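Local coordinates for protein Aureochrome1 (Vaucheria frigida, PDB 3UE6) that senses blue light through a PAS/LOV domain that holds flavin mononucleotide, probably passing the signal on to the rest of the receptor, at residues L41-Q46 / V143-K148; G66-T71 / D76-R81; T122-F127 / L156-Q161. One frame throughout, in Å; residues are numbered along the deposited sequence.

Contact 1: residues L41-Q46 / V143-K148; sequences LQMAQQ and VGVQSK. With FMN (flavin mononucleotide), chain G.
With CG1 anti to the backbone N (chi1 177°) and CG2 beside that N, Val145 straddles the methyl of Ala44: CB of Ala44 lies 3.2 Å from Val145 CG1 and 3.6 Å from Val145 CG2. Val143 CG2 meets Leu41 CD2 at 3.4 Å, the two branched chains lying aslant. At the margin, Met43 SD comes to Val145 CG1 at 4.1 Å. No hydrogen bond spans the two segments; they meet through apolar groups.

The other side of 143-148 serves the flavin. Gly144 brings its N to 3.5 Å from the C7M methyl of FMN, and a CB there would run into the ring. Gln146, turned back at chi2 (73°), offers NE2 to FMN O4 in a weak bond of 3.3 Å. This is consistent with the glutamine of LOV domains that responds to flavin photochemistry.

Strand 139-145 runs between strands 48-52 and 122-133, and the end of helix 36-43 packs on the sheet face away from FMN. There Leu41 also touches Phe48 of strand 48-52 and, across the interface, Leu132 of the second subunit, while Gln46 NE2 bonds to Leu132 O and Asn141 OD1 of that subunit.

Contact 2: residues G66-T71 / D76-R81; sequences GFLTLT and DQILGR
Beside the flavin pocket of the PAS core, Ile78 of the short helix 75-78 plugs into the side of helix 65-71, against Phe67 and Leu68. Its CD1 comes to the edge of the Phe67 ring, close to the ring plane, and also meets Leu68 CD2; the modelled separations there are too short to be trusted. Further back, Ile78 CG1 is 4.1 Å from Phe67 CE2. Phe67 CG stands anti to the backbone N (chi1 176°), which sends the phenyl toward Ile78.

Thr71, one turn on, lays CG2 over one face of the same ring, 3.6 Å above its plane. Its OG1 turns back to Phe67 O at 2.7 Å, tilted 28° from the carbonyl plane, while Thr71 N reaches that oxygen from the opposite face; the OG1 bond should hold the threonine's side-chain rotation, the N bond being part of the helix.

Ile78 also rests on Ile60 and Ala63 of strand 60-63. A type II turn from Ile78 to Arg81, with Gly80 at positive phi, then leads the chain to Asn82, whose OD1 binds the flavin. Helix 65-71 lines the flavin side through Phe67, about 5 Å from FMN, and 75-78 backs it; short helices on an antiparallel sheet are characteristic of the PAS fold.

Contact 3: residues T122-F127 / L156-Q161; sequences TFWNLF and LLVNEQ. With FMN (flavin mononucleotide), chain G.
A small apolar surface contact joins the C-terminal helix 151-161 to strand 122-133, on the side of the sheet turned away from the flavin. Leu126 and Leu157 meet through one methyl each, CD2 of Leu126 and CD1 of Leu157 being 3.8 Å apart, with the side chains crossing at about a right angle. With CG anti to the backbone N (chi1 178°), the Leu126 branch extends to the helix. Trp124, two residues earlier, brings the far corner of its indole, CZ3, to 3.9 Å from Val158 CG2, the two side chains again crossing at about a right angle.

In LOV domains a helix following the last strand commonly packs on the outer sheet surface, and such a helix is thought to carry the light signal onward; 151-161 is placed consistently with that role. Asn125 and Phe127 look the opposite way, into the pocket. Phe127 sets a ring face against the flavin, with FMN C4A 3.4 Å above the phenyl plane and toward its rim. CD1 of Phe127 is 3.6 Å from FMN N5. With an alanine here, the flavin would probably lose this aromatic support beneath C4A and N5, opening a gap into which the ring system could shift. Asn125 ND2 lies 3.4 Å from FMN O4 and bonds to Asn115 OD1, which is also hydrogen-bonded to FMN.

In the fold
Along the chain, contact 2 opens and closes between the two segments of contact 1, whereas contacts 1 and 3 interleave, 122-127 preceding 143-148 and 156-161 following it. Strands 122-133 and 139-145 are neighbours in the sheet, and Ser147 ties contacts 1 and 3 together, its OG to Leu126 O and its N to Asn125 OD1; their centres are about 15 Å apart. Contact 2, its centre about 14 Å from that of contact 1 and 21 Å from that of contact 3, lies across the pocket, where Phe67 touches Gln146. On the sheet side away from the flavin, contact 1 holds the 41-46 segment, which meets the second subunit, and contact 3 the C-terminal helix, both possible outlets for a light signal.

Contact 1: residues L41-Q46 / V143-K148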
loop_
_atom_site.group_PDB
_atom_site.type_symbol
_atom_site.label_atom_id
_atom_site.label_comp_id
_atom_site.label_asym_id
_atom_site.label_seq_id
_atom_site.Cartn_x
_atom_site.Cartn_y
_atom_site.Cartn_z
ATOM N N LEU A 41 -3.044 -2.731 -4.488
ATOM C CA LEU A 41 -2.210 -3.785 -3.924
ATOM C C LEU A 41 -2.820 -5.172 -4.104
ATOM O O LEU A 41 -2.125 -6.181 -3.994
ATOM C CB LEU A 41 -1.939 -3.512 -2.442
ATOM C CG LEU A 41 -1.143 -2.246 -2.110
ATOM C CD1 LEU A 41 -1.086 -2.028 -0.607
ATOM C CD2 LEU A 41 0.256 -2.307 -2.698
ATOM N N GLN A 42 -4.117 -5.218 -4.385
ATOM C CA GLN A 42 -4.811 -6.488 -4.561
ATOM C C GLN A 42 -4.860 -6.926 -6.021
ATOM O O GLN A 42 -5.021 -8.110 -6.311
ATOM C CB GLN A 42 -6.217 -6.417 -3.971
ATOM C CG GLN A 42 -6.237 -6.346 -2.457
ATOM C CD GLN A 42 -7.643 -6.267 -1.901
ATOM O OE1 GLN A 42 -8.469 -5.488 -2.377
ATOM N NE2 GLN A 42 -7.926 -7.080 -0.888
ATOM N N MET A 43 -4.739 -5.969 -6.936
ATOM C CA MET A 43 -4.563 -6.296 -8.345
ATOM C C MET A 43 -3.094 -6.631 -8.561
ATOM O O MET A 43 -2.727 -7.309 -9.523
ATOM C CB MET A 43 -4.996 -5.135 -9.248
ATOM C CG MET A 43 -4.231 -3.843 -9.014
ATOM S SD MET A 43 -3.220 -3.327 -10.414
ATOM C CE MET A 43 -4.478 -2.738 -11.538
ATOM N N ALA A 44 -2.258 -6.139 -7.652
ATOM C CA ALA A 44 -0.856 -6.512 -7.613
ATOM C C ALA A 44 -0.762 -7.875 -6.960
ATOM O O ALA A 44 -1.193 -8.061 -5.823
ATOM C CB ALA A 44 -0.064 -5.493 -6.818
ATOM N N GLN A 45 -0.210 -8.838 -7.682
ATOM C CA GLN A 45 -0.123 -10.189 -7.154
ATOM C C GLN A 45 1.199 -10.379 -6.425
ATOM O O GLN A 45 2.060 -11.161 -6.834
ATOM C CB GLN A 45 -0.352 -11.215 -8.263
ATOM C CG GLN A 45 -1.780 -11.148 -8.789
ATOM C CD GLN A 45 -2.050 -12.099 -9.927
ATOM O OE1 GLN A 45 -1.380 -12.062 -10.960
ATOM N NE2 GLN A 45 -3.046 -12.959 -9.749
ATOM N N GLN A 46 1.330 -9.633 -5.333
ATOM C CA GLN A 46 2.551 -9.576 -4.543
ATOM C C GLN A 46 3.734 -8.958 -5.285
ATOM O O GLN A 46 4.872 -9.082 -4.843
ATOM C CB GLN A 46 2.909 -10.946 -3.962
ATOM C CG GLN A 46 2.284 -11.199 -2.596
ATOM C CD GLN A 46 2.704 -10.160 -1.569
ATOM O OE1 GLN A 46 3.855 -9.723 -1.543
ATOM N NE2 GLN A 46 1.767 -9.757 -0.719
ATOM N N VAL A 143 2.502 4.051 -4.702
ATOM C CA VAL A 143 2.511 2.599 -4.785
ATOM C C VAL A 143 2.681 2.183 -6.245
ATOM O O VAL A 143 1.923 2.610 -7.114
ATOM C CB VAL A 143 1.236 1.973 -4.166
ATOM C CG1 VAL A 143 -0.025 2.612 -4.740
ATOM C CG2 VAL A 143 1.226 0.461 -4.362
ATOM N N GLY A 144 3.706 1.383 -6.517
ATOM C CA GLY A 144 3.954 0.893 -7.862
ATOM C C GLY A 144 3.601 -0.576 -7.969
ATOM O O GLY A 144 3.910 -1.361 -7.074
ATOM N N VAL A 145 2.947 -0.954 -9.061
ATOM C CA VAL A 145 2.579 -2.349 -9.281
ATOM C C VAL A 145 3.143 -2.856 -10.604
ATOM O O VAL A 145 2.831 -2.323 -11.670
ATOM C CB VAL A 145 1.053 -2.544 -9.274
ATOM C CG1 VAL A 145 0.710 -3.995 -9.569
ATOM C CG2 VAL A 145 0.471 -2.112 -7.939
ATOM N N GLN A 146 3.972 -3.890 -10.531
ATOM C CA GLN A 146 4.596 -4.458 -11.720
ATOM C C GLN A 146 3.954 -5.789 -12.094
ATOM O O GLN A 146 3.422 -6.496 -11.239
ATOM C CB GLN A 146 6.100 -4.647 -11.502
ATOM C CG GLN A 146 6.857 -3.365 -11.211
ATOM C CD GLN A 146 6.599 -2.834 -9.814
ATOM O OE1 GLN A 146 6.184 -3.574 -8.920
ATOM N NE2 GLN A 146 6.846 -1.543 -9.619
ATOM N N SER A 147 4.005 -6.123 -13.379
ATOM C CA SER A 147 3.462 -7.385 -13.861
ATOM C C SER A 147 4.025 -7.735 -15.231
ATOM O O SER A 147 3.881 -6.971 -16.185
ATOM C CB SER A 147 1.932 -7.336 -13.909
ATOM O OG SER A 147 1.475 -6.372 -14.842
ATOM N N LYS A 148 4.682 -8.889 -15.309
ATOM C CA LYS A 148 5.207 -9.409 -16.565
ATOM C C LYS A 148 4.040 -9.760 -17.485
ATOM O O LYS A 148 3.012 -10.273 -17.030
ATOM C CB LYS A 148 6.055 -10.653 -16.288
ATOM C CG LYS A 148 6.718 -11.286 -17.504
ATOM C CD LYS A 148 6.922 -12.777 -17.278
ATOM C CE LYS A 148 7.453 -13.059 -15.877
ATOM N NZ LYS A 148 7.434 -14.510 -15.538
HETATM N N1 FMN G . 9.796 2.736 -13.908
HETATM C C2 FMN G . 10.056 1.553 -14.567
HETATM O O2 FMN G . 10.657 1.567 -15.645
HETATM N N3 FMN G . 9.641 0.358 -14.021
HETATM C C4 FMN G . 8.971 0.336 -12.819
HETATM O O4 FMN G . 8.604 -0.728 -12.331
HETATM C C4A FMN G . 8.712 1.526 -12.151
HETATM N N5 FMN G . 8.040 1.528 -10.941
HETATM C C5A FMN G . 7.784 2.716 -10.289
HETATM C C6 FMN G . 7.110 2.704 -9.076
HETATM C C7 FMN G . 6.843 3.894 -8.408
HETATM C C7M FMN G . 6.112 3.873 -7.094
HETATM C C8 FMN G . 7.259 5.100 -8.960
HETATM C C8M FMN G . 6.970 6.380 -8.236
HETATM C C9 FMN G . 7.934 5.111 -10.176
HETATM C C9A FMN G . 8.200 3.918 -10.846
HETATM N N10 FMN G . 8.884 3.911 -12.051
HETATM C C10 FMN G . 9.127 2.727 -12.706
HETATM C "C1'" FMN G . 9.335 5.181 -12.707
HETATM C "C2'" FMN G . 10.702 5.674 -12.265
HETATM O "O2'" FMN G . 10.838 5.545 -10.872
HETATM C "C3'" FMN G . 10.843 7.136 -12.680
HETATM O "O3'" FMN G . 9.845 7.924 -12.067
HETATM C "C4'" FMN G . 10.738 7.252 -14.197
HETATM O "O4'" FMN G . 11.805 6.544 -14.782
HETATM C "C5'" FMN G . 10.778 8.694 -14.692
HETATM O "O5'" FMN G . 11.703 9.445 -13.935
HETATM P P FMN G . 13.157 9.833 -14.510
HETATM O O1P FMN G . 13.927 8.550 -14.720
HETATM O O2P FMN G . 13.892 10.694 -13.515
HETATM O O3P FMN G . 13.044 10.576 -15.819
#

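Contact 2: residues G66-T71 / D76-R81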
loop_
_atom_site.group_PDB
_atom_site.type_symbol
_atom_site.label_atom_id
_atom_site.label_comp_id
_atom_site.label_asym_id
_atom_site.label_seq_id
_atom_site.Cartn_x
_atom_site.Cartn_y
_atom_site.Cartn_z
ATOM N N GLY A 66 7.499 -10.629 -4.013
ATOM C CA GLY A 66 7.167 -10.924 -5.394
ATOM C C GLY A 66 7.995 -10.062 -6.319
ATOM O O GLY A 66 8.511 -10.531 -7.333
ATOM N N PHE A 67 8.121 -8.792 -5.956
ATOM C CA PHE A 67 8.922 -7.849 -6.712
ATOM C C PHE A 67 10.405 -8.231 -6.719
ATOM O O PHE A 67 11.075 -8.127 -7.741
ATOM C CB PHE A 67 8.753 -6.446 -6.145
ATOM C CG PHE A 67 9.620 -5.423 -6.814
ATOM C CD1 PHE A 67 9.142 -4.687 -7.883
ATOM C CD2 PHE A 67 10.917 -5.195 -6.375
ATOM C CE1 PHE A 67 9.939 -3.743 -8.504
ATOM C CE2 PHE A 67 11.714 -4.258 -6.991
ATOM C CZ PHE A 67 11.228 -3.529 -8.056
ATOM N N LEU A 68 10.917 -8.662 -5.574
ATOM C CA LEU A 68 12.306 -9.097 -5.494
ATOM C C LEU A 68 12.555 -10.252 -6.459
ATOM O O LEU A 68 13.525 -10.240 -7.213
ATOM C CB LEU A 68 12.689 -9.500 -4.067
ATOM C CG LEU A 68 12.637 -8.419 -2.993
ATOM C CD1 LEU A 68 13.211 -8.943 -1.683
ATOM C CD2 LEU A 68 13.383 -7.166 -3.437
ATOM N N THR A 69 11.670 -11.242 -6.445
ATOM C CA THR A 69 11.861 -12.433 -7.264
ATOM C C THR A 69 11.595 -12.166 -8.743
ATOM O O THR A 69 12.093 -12.887 -9.611
ATOM C CB THR A 69 11.005 -13.616 -6.777
ATOM O OG1 THR A 69 9.619 -13.333 -6.994
ATOM C CG2 THR A 69 11.248 -13.867 -5.296
ATOM N N LEU A 70 10.808 -11.137 -9.030
ATOM C CA LEU A 70 10.518 -10.779 -10.411
ATOM C C LEU A 70 11.690 -10.038 -11.036
ATOM O O LEU A 70 12.037 -10.267 -12.197
ATOM C CB LEU A 70 9.265 -9.914 -10.480
ATOM C CG LEU A 70 9.084 -9.164 -11.797
ATOM C CD1 LEU A 70 8.513 -10.081 -12.869
ATOM C CD2 LEU A 70 8.189 -7.952 -11.585
ATOM N N THR A 71 12.293 -9.146 -10.257
ATOM C CA THR A 71 13.376 -8.298 -10.742
ATOM C C THR A 71 14.750 -8.959 -10.610
ATOM O O THR A 71 15.633 -8.745 -11.442
ATOM C CB THR A 71 13.398 -6.945 -10.010
ATOM O OG1 THR A 71 13.491 -7.165 -8.597
ATOM C CG2 THR A 71 12.136 -6.160 -10.318
ATOM N N ASP A 76 17.823 -4.979 0.223
ATOM C CA ASP A 76 18.670 -3.890 0.698
ATOM C C ASP A 76 19.142 -3.011 -0.457
ATOM O O ASP A 76 19.112 -1.782 -0.366
ATOM C CB ASP A 76 19.873 -4.442 1.464
ATOM C CG ASP A 76 19.470 -5.225 2.697
ATOM O OD1 ASP A 76 18.378 -4.957 3.243
ATOM O OD2 ASP A 76 20.243 -6.109 3.122
ATOM N N GLN A 77 19.542 -3.643 -1.556
ATOM C CA GLN A 77 20.005 -2.910 -2.727
ATOM C C GLN A 77 18.871 -2.056 -3.276
ATOM O O GLN A 77 19.075 -0.915 -3.689
ATOM C CB GLN A 77 20.509 -3.874 -3.801
ATOM C CG GLN A 77 20.303 -5.342 -3.463
ATOM C CD GLN A 77 20.973 -6.268 -4.458
ATOM O OE1 GLN A 77 20.525 -6.403 -5.597
ATOM N NE2 GLN A 77 22.052 -6.913 -4.032
ATOM N N ILE A 78 17.672 -2.627 -3.272
ATOM C CA ILE A 78 16.482 -1.944 -3.756
ATOM C C ILE A 78 16.150 -0.707 -2.924
ATOM O O ILE A 78 15.727 0.315 -3.464
ATOM C CB ILE A 78 15.260 -2.882 -3.767
ATOM C CG1 ILE A 78 15.267 -3.751 -5.026
ATOM C CG2 ILE A 78 13.970 -2.079 -3.675
ATOM C CD1 ILE A 78 14.024 -4.598 -5.189
ATOM N N LEU A 79 16.330 -0.806 -1.611
ATOM C CA LEU A 79 15.966 0.291 -0.714
ATOM C C LEU A 79 16.761 1.579 -0.944
ATOM O O LEU A 79 17.967 1.546 -1.189
ATOM C CB LEU A 79 16.101 -0.150 0.747
ATOM C CG LEU A 79 15.059 -1.149 1.253
ATOM C CD1 LEU A 79 15.518 -1.791 2.553
ATOM C CD2 LEU A 79 13.709 -0.474 1.430
ATOM N N GLY A 80 16.065 2.711 -0.854
ATOM C CA GLY A 80 16.675 4.022 -0.991
ATOM C C GLY A 80 17.029 4.391 -2.421
ATOM O O GLY A 80 17.702 5.395 -2.657
ATOM N N ARG A 81 16.579 3.583 -3.376
ATOM C CA ARG A 81 16.834 3.842 -4.790
ATOM C C ARG A 81 15.548 4.140 -5.567
ATOM O O ARG A 81 14.492 3.575 -5.277
ATOM C CB ARG A 81 17.561 2.655 -5.436
ATOM C CG ARG A 81 18.946 2.355 -4.873
ATOM C CD ARG A 81 19.586 1.168 -5.592
ATOM N NE ARG A 81 19.873 1.462 -6.997
ATOM C CZ ARG A 81 20.245 0.553 -7.895
ATOM N NH1 ARG A 81 20.369 -0.720 -7.544
ATOM N NH2 ARG A 81 20.488 0.914 -9.149
#

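Contact 3: residues T122-F127 / L156-Q161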
loop_
_atom_site.group_PDB
_atom_site.type_symbol
_atom_site.label_atom_id
_atom_site.label_comp_id
_atom_site.label_asym_id
_atom_site.label_seq_id
_atom_site.Cartn_x
_atom_site.Cartn_y
_atom_site.Cartn_z
ATOM N N THR A 122 15.540 -9.332 -19.955
ATOM C CA THR A 122 14.457 -8.370 -20.088
ATOM C C THR A 122 13.080 -9.011 -20.027
ATOM O O THR A 122 12.924 -10.217 -20.222
ATOM C CB THR A 122 14.560 -7.576 -21.404
ATOM O OG1 THR A 122 14.296 -8.446 -22.511
ATOM C CG2 THR A 122 15.936 -6.961 -21.548
ATOM N N PHE A 123 12.083 -8.180 -19.755
ATOM C CA PHE A 123 10.692 -8.600 -19.771
ATOM C C PHE A 123 9.827 -7.366 -19.973
ATOM O O PHE A 123 10.212 -6.267 -19.574
ATOM C CB PHE A 123 10.330 -9.310 -18.463
ATOM C CG PHE A 123 10.244 -8.395 -17.272
ATOM C CD1 PHE A 123 11.389 -7.969 -16.619
ATOM C CD2 PHE A 123 9.013 -7.972 -16.797
ATOM C CE1 PHE A 123 11.307 -7.128 -15.519
ATOM C CE2 PHE A 123 8.925 -7.136 -15.699
ATOM C CZ PHE A 123 10.074 -6.713 -15.060
ATOM N N TRP A 124 8.669 -7.534 -20.603
ATOM C CA TRP A 124 7.751 -6.412 -20.759
ATOM C C TRP A 124 6.917 -6.215 -19.503
ATOM O O TRP A 124 6.342 -7.165 -18.970
ATOM C CB TRP A 124 6.868 -6.579 -21.992
ATOM C CG TRP A 124 7.606 -6.281 -23.237
ATOM C CD1 TRP A 124 8.324 -7.163 -23.992
ATOM C CD2 TRP A 124 7.742 -5.015 -23.877
ATOM N NE1 TRP A 124 8.887 -6.527 -25.070
ATOM C CE2 TRP A 124 8.542 -5.187 -25.020
ATOM C CE3 TRP A 124 7.253 -3.728 -23.601
ATOM C CZ2 TRP A 124 8.870 -4.156 -25.885
ATOM C CZ3 TRP A 124 7.578 -2.695 -24.460
ATOM C CH2 TRP A 124 8.376 -2.913 -25.584
ATOM N N ASN A 125 6.865 -4.972 -19.032
ATOM C CA ASN A 125 6.231 -4.653 -17.761
ATOM C C ASN A 125 5.009 -3.750 -17.905
ATOM O O ASN A 125 5.146 -2.574 -18.236
ATOM C CB ASN A 125 7.259 -3.992 -16.833
ATOM C CG ASN A 125 6.705 -3.698 -15.455
ATOM O OD1 ASN A 125 5.603 -4.120 -15.116
ATOM N ND2 ASN A 125 7.477 -2.980 -14.646
ATOM N N LEU A 126 3.818 -4.305 -17.676
ATOM C CA LEU A 126 2.610 -3.486 -17.523
ATOM C C LEU A 126 2.593 -2.947 -16.103
ATOM O O LEU A 126 2.288 -3.658 -15.144
ATOM C CB LEU A 126 1.322 -4.269 -17.794
ATOM C CG LEU A 126 0.024 -3.462 -17.602
ATOM C CD1 LEU A 126 0.112 -2.099 -18.285
ATOM C CD2 LEU A 126 -1.209 -4.223 -18.085
ATOM N N PHE A 127 2.931 -1.677 -15.979
ATOM C CA PHE A 127 3.248 -1.114 -14.688
ATOM C C PHE A 127 2.260 0.010 -14.327
ATOM O O PHE A 127 2.039 0.928 -15.112
ATOM C CB PHE A 127 4.706 -0.650 -14.722
ATOM C CG PHE A 127 4.970 0.592 -13.950
ATOM C CD1 PHE A 127 4.972 0.571 -12.568
ATOM C CD2 PHE A 127 5.257 1.775 -14.604
ATOM C CE1 PHE A 127 5.228 1.716 -11.851
ATOM C CE2 PHE A 127 5.519 2.921 -13.892
ATOM C CZ PHE A 127 5.504 2.893 -12.513
ATOM N N LEU A 156 -0.183 -5.511 -28.174
ATOM C CA LEU A 156 -1.486 -4.875 -28.079
ATOM C C LEU A 156 -1.406 -3.607 -27.233
ATOM O O LEU A 156 -1.876 -2.542 -27.642
ATOM C CB LEU A 156 -2.496 -5.849 -27.470
ATOM C CG LEU A 156 -3.978 -5.545 -27.689
ATOM C CD1 LEU A 156 -4.382 -5.890 -29.110
ATOM C CD2 LEU A 156 -4.821 -6.316 -26.692
ATOM N N LEU A 157 -0.809 -3.730 -26.053
ATOM C CA LEU A 157 -0.726 -2.614 -25.115
ATOM C C LEU A 157 0.069 -1.439 -25.669
ATOM O O LEU A 157 -0.286 -0.283 -25.449
ATOM C CB LEU A 157 -0.108 -3.075 -23.796
ATOM C CG LEU A 157 -0.956 -4.049 -22.979
ATOM C CD1 LEU A 157 -0.188 -4.541 -21.765
ATOM C CD2 LEU A 157 -2.256 -3.379 -22.561
ATOM N N VAL A 158 1.144 -1.739 -26.387
ATOM C CA VAL A 158 2.017 -0.697 -26.919
ATOM C C VAL A 158 1.373 0.032 -28.088
ATOM O O VAL A 158 1.522 1.246 -28.229
ATOM C CB VAL A 158 3.387 -1.254 -27.345
ATOM C CG1 VAL A 158 4.123 -0.248 -28.219
ATOM C CG2 VAL A 158 4.216 -1.615 -26.122
ATOM N N ASN A 159 0.653 -0.709 -28.922
ATOM C CA ASN A 159 -0.054 -0.099 -30.040
ATOM C C ASN A 159 -1.157 0.846 -29.580
ATOM O O ASN A 159 -1.495 1.800 -30.279
ATOM C CB ASN A 159 -0.612 -1.162 -30.990
ATOM C CG ASN A 159 0.463 -1.792 -31.854
ATOM O OD1 ASN A 159 0.393 -2.975 -32.190
ATOM N ND2 ASN A 159 1.472 -1.005 -32.211
ATOM N N GLU A 160 -1.710 0.585 -28.400
ATOM C CA GLU A 160 -2.709 1.476 -27.824
ATOM C C GLU A 160 -2.045 2.731 -27.278
ATOM O O GLU A 160 -2.478 3.848 -27.563
ATOM C CB GLU A 160 -3.518 0.774 -26.730
ATOM C CG GLU A 160 -4.785 0.102 -27.240
ATOM C CD GLU A 160 -5.768 1.096 -27.831
ATOM O OE1 GLU A 160 -6.070 2.106 -27.160
ATOM O OE2 GLU A 160 -6.234 0.874 -28.968
ATOM N N GLN A 161 -0.986 2.535 -26.500
ATOM C CA GLN A 161 -0.214 3.647 -25.957
ATOM C C GLN A 161 0.274 4.590 -27.048
ATOM O O GLN A 161 0.415 5.788 -26.823
ATOM C CB GLN A 161 0.980 3.127 -25.152
ATOM C CG GLN A 161 0.628 2.601 -23.779
ATOM C CD GLN A 161 1.757 1.815 -23.142
ATOM O OE1 GLN A 161 2.924 1.972 -23.501
ATOM N NE2 GLN A 161 1.409 0.950 -22.196
HETATM N N1 FMN G . 9.796 2.736 -13.908
HETATM C C2 FMN G . 10.056 1.553 -14.567
HETATM O O2 FMN G . 10.657 1.567 -15.645
HETATM N N3 FMN G . 9.641 0.358 -14.021
HETATM C C4 FMN G . 8.971 0.336 -12.819
HETATM O O4 FMN G . 8.604 -0.728 -12.331
HETATM C C4A FMN G . 8.712 1.526 -12.151
HETATM N N5 FMN G . 8.040 1.528 -10.941
HETATM C C5A FMN G . 7.784 2.716 -10.289
HETATM C C6 FMN G . 7.110 2.704 -9.076
HETATM C C7 FMN G . 6.843 3.894 -8.408
HETATM C C7M FMN G . 6.112 3.873 -7.094
HETATM C C8 FMN G . 7.259 5.100 -8.960
HETATM C C8M FMN G . 6.970 6.380 -8.236
HETATM C C9 FMN G . 7.934 5.111 -10.176
HETATM C C9A FMN G . 8.200 3.918 -10.846
HETATM N N10 FMN G . 8.884 3.911 -12.051
HETATM C C10 FMN G . 9.127 2.727 -12.706
HETATM C "C1'" FMN G . 9.335 5.181 -12.707
HETATM C "C2'" FMN G . 10.702 5.674 -12.265
HETATM O "O2'" FMN G . 10.838 5.545 -10.872
HETATM C "C3'" FMN G . 10.843 7.136 -12.680
HETATM O "O3'" FMN G . 9.845 7.924 -12.067
HETATM C "C4'" FMN G . 10.738 7.252 -14.197
HETATM O "O4'" FMN G . 11.805 6.544 -14.782
HETATM C "C5'" FMN G . 10.778 8.694 -14.692
HETATM O "O5'" FMN G . 11.703 9.445 -13.935
HETATM P P FMN G . 13.157 9.833 -14.510
HETATM O O1P FMN G . 13.927 8.550 -14.720
HETATM O O2P FMN G . 13.892 10.694 -13.515
HETATM O O3P FMN G . 13.044 10.576 -15.819
#